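Local coordinates for protein aminotransferase class I and II (PDB 3OP7) that probably transfers amino groups between amino acids and 2-oxo acids with pyridoxal phosphate bound covalently as a Schiff base, at residues 139-144 with 169-175. Residues are numbered along the deposited sequence; the frame is centred on the assembly and turned at random.
With EDO (1,2-ethanediol), chain F; EDO (1,2-ethanediol), chain K.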
# COMPACT_ATOMS: atom_id res chain seq x y z
N GLY A 139 -12.39 23.20 22.54
CA GLY A 139 -11.01 22.74 22.35
C GLY A 139 -10.84 21.79 21.18
O GLY A 139 -9.92 20.94 21.15
N TRP A 140 -11.71 21.96 20.18
CA TRP A 140 -11.76 21.13 18.97
C TRP A 140 -12.10 19.66 19.26
O TRP A 140 -11.84 18.80 18.45
CB TRP A 140 -10.46 21.17 18.12
CG TRP A 140 -10.24 22.46 17.33
CD1 TRP A 140 -9.18 23.31 17.45
CD2 TRP A 140 -11.07 23.00 16.30
NE1 TRP A 140 -9.30 24.35 16.54
CE2 TRP A 140 -10.45 24.19 15.83
CE3 TRP A 140 -12.26 22.59 15.70
CZ2 TRP A 140 -11.00 24.97 14.80
CZ3 TRP A 140 -12.80 23.35 14.67
CH2 TRP A 140 -12.19 24.56 14.26
N LEU A 141 -12.63 19.37 20.44
CA LEU A 141 -13.11 18.05 20.70
C LEU A 141 -14.58 17.94 20.32
O LEU A 141 -15.36 18.91 20.44
CB LEU A 141 -12.91 17.66 22.15
CG LEU A 141 -11.50 17.64 22.69
CD1 LEU A 141 -11.56 17.51 24.21
CD2 LEU A 141 -10.67 16.57 21.96
N PRO A 142 -15.01 16.74 19.93
CA PRO A 142 -16.44 16.54 19.65
C PRO A 142 -17.17 16.28 20.95
O PRO A 142 -16.52 16.16 21.99
CB PRO A 142 -16.44 15.29 18.79
CG PRO A 142 -15.35 14.48 19.41
CD PRO A 142 -14.27 15.47 19.77
N ASP A 143 -18.50 16.27 20.91
CA ASP A 143 -19.30 16.23 22.13
C ASP A 143 -19.73 14.78 22.38
O ASP A 143 -20.44 14.18 21.59
CB ASP A 143 -20.50 17.17 21.96
CG ASP A 143 -21.40 17.27 23.19
OD1 ASP A 143 -21.20 16.60 24.23
OD2 ASP A 143 -22.37 18.05 23.07
N LEU A 144 -19.28 14.22 23.49
CA LEU A 144 -19.69 12.87 23.89
C LEU A 144 -21.21 12.72 24.03
O LEU A 144 -21.72 11.65 23.69
CB LEU A 144 -18.99 12.48 25.17
CG LEU A 144 -17.48 12.24 25.08
CD1 LEU A 144 -16.84 12.30 26.46
CD2 LEU A 144 -17.21 10.86 24.35
N ALA A 169 -5.49 18.72 18.30
CA ALA A 169 -6.11 18.57 19.63
C ALA A 169 -6.16 17.08 20.02
O ALA A 169 -6.27 16.23 19.16
CB ALA A 169 -7.55 19.14 19.62
N VAL A 170 -6.11 16.79 21.32
CA VAL A 170 -6.00 15.42 21.77
C VAL A 170 -7.10 15.11 22.82
O VAL A 170 -7.49 15.96 23.60
CB VAL A 170 -4.53 15.18 22.28
CG1 VAL A 170 -4.37 15.72 23.72
CG2 VAL A 170 -4.09 13.78 22.15
N MSE A 171 -7.62 13.89 22.76
CA MSE A 171 -8.46 13.34 23.82
C MSE A 171 -7.60 12.68 24.86
O MSE A 171 -6.91 11.71 24.58
CB MSE A 171 -9.41 12.28 23.28
CG MSE A 171 -10.37 12.78 22.21
SE MSE A 171 -11.16 11.31 21.18
CE MSE A 171 -12.44 12.37 20.18
N ASP A 172 -7.71 13.13 26.08
CA ASP A 172 -6.92 12.52 27.14
C ASP A 172 -7.60 11.25 27.69
O ASP A 172 -8.67 10.82 27.22
CB ASP A 172 -6.59 13.54 28.24
CG ASP A 172 -7.79 14.03 29.01
OD1 ASP A 172 -8.91 13.50 28.90
OD2 ASP A 172 -7.59 14.97 29.78
N ARG A 173 -6.97 10.64 28.68
CA ARG A 173 -7.49 9.42 29.28
C ARG A 173 -8.91 9.56 29.79
O ARG A 173 -9.71 8.70 29.55
CB ARG A 173 -6.60 8.98 30.46
CG ARG A 173 -7.14 7.75 31.22
CD ARG A 173 -6.19 7.33 32.35
NE ARG A 173 -4.95 6.76 31.82
CZ ARG A 173 -4.77 5.49 31.46
NH1 ARG A 173 -5.75 4.60 31.51
NH2 ARG A 173 -3.59 5.10 31.06
N THR A 174 -9.21 10.61 30.53
CA THR A 174 -10.56 10.79 31.10
C THR A 174 -11.62 10.80 29.98
O THR A 174 -12.67 10.15 30.09
CB THR A 174 -10.64 12.07 31.91
OG1 THR A 174 -9.67 12.01 32.96
CG2 THR A 174 -12.04 12.26 32.55
N TYR A 175 -11.35 11.55 28.93
CA TYR A 175 -12.19 11.56 27.73
C TYR A 175 -12.32 10.22 27.05
O TYR A 175 -13.44 9.78 26.74
CB TYR A 175 -11.65 12.58 26.73
CG TYR A 175 -12.63 12.89 25.62
CD1 TYR A 175 -12.82 12.03 24.57
CD2 TYR A 175 -13.35 14.09 25.64
CE1 TYR A 175 -13.75 12.34 23.56
CE2 TYR A 175 -14.23 14.39 24.62
CZ TYR A 175 -14.44 13.50 23.61
OH TYR A 175 -15.33 13.81 22.62
C1 EDO F . -6.45 19.20 24.11
O1 EDO F . -5.75 19.27 22.85
C2 EDO F . -7.96 19.43 23.93
O2 EDO F . -8.23 20.69 23.29
C1 EDO K . -0.56 3.01 29.73
O1 EDO K . -1.74 2.41 30.28
C2 EDO K . -0.85 4.45 29.31
O2 EDO K . -0.10 4.90 28.16
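Y175, in the first turn of helix 173-184, reaches across to P142 and donates a hydrogen bond from its hydroxyl to the proline carbonyl, with Y175 OH 2.7 Å from P142 O. The oxygen lies at the ring's edge, in its plane, yet the hydroxyl stands above the carbonyl plane, 58° out of it. CG of Y175 lies anti to the backbone N (chi1 -166°), which carries the ring across to segment 139-144. L144 comes from the opposite direction and lays CD1 over one ring face, a CH-pi contact of 3.9 Å to the centroid. The hydrogen bond at its end and L144 over one face together limit the rotation of the ring.

L141 slides past the tyrosine, its CD1 4.1 Å from Y175 CD2, while the other branch, CD2, packs 3.8 Å from CG of selenomethionine M171. The extended M171 chain ends with CE against the P142 ring, 3.6 Å from P142 CD. At the far end A169 CB sits against G139 O and W140 CB, and an ethanediol, probably from the crystallisation liquor, bridges G139 O and V170 N.

D172 N-caps the tyrosine's helix through a nearly straight bond from Y175 N to OD1. The contact thus ties edge strand 141-142 of the large PLP-binding-domain sheet to the start of helix 173-184; W132 of neighbouring strand 128-135 touches both P142 and Y175, and L111 of strand 107-112 lies against P142 and M171.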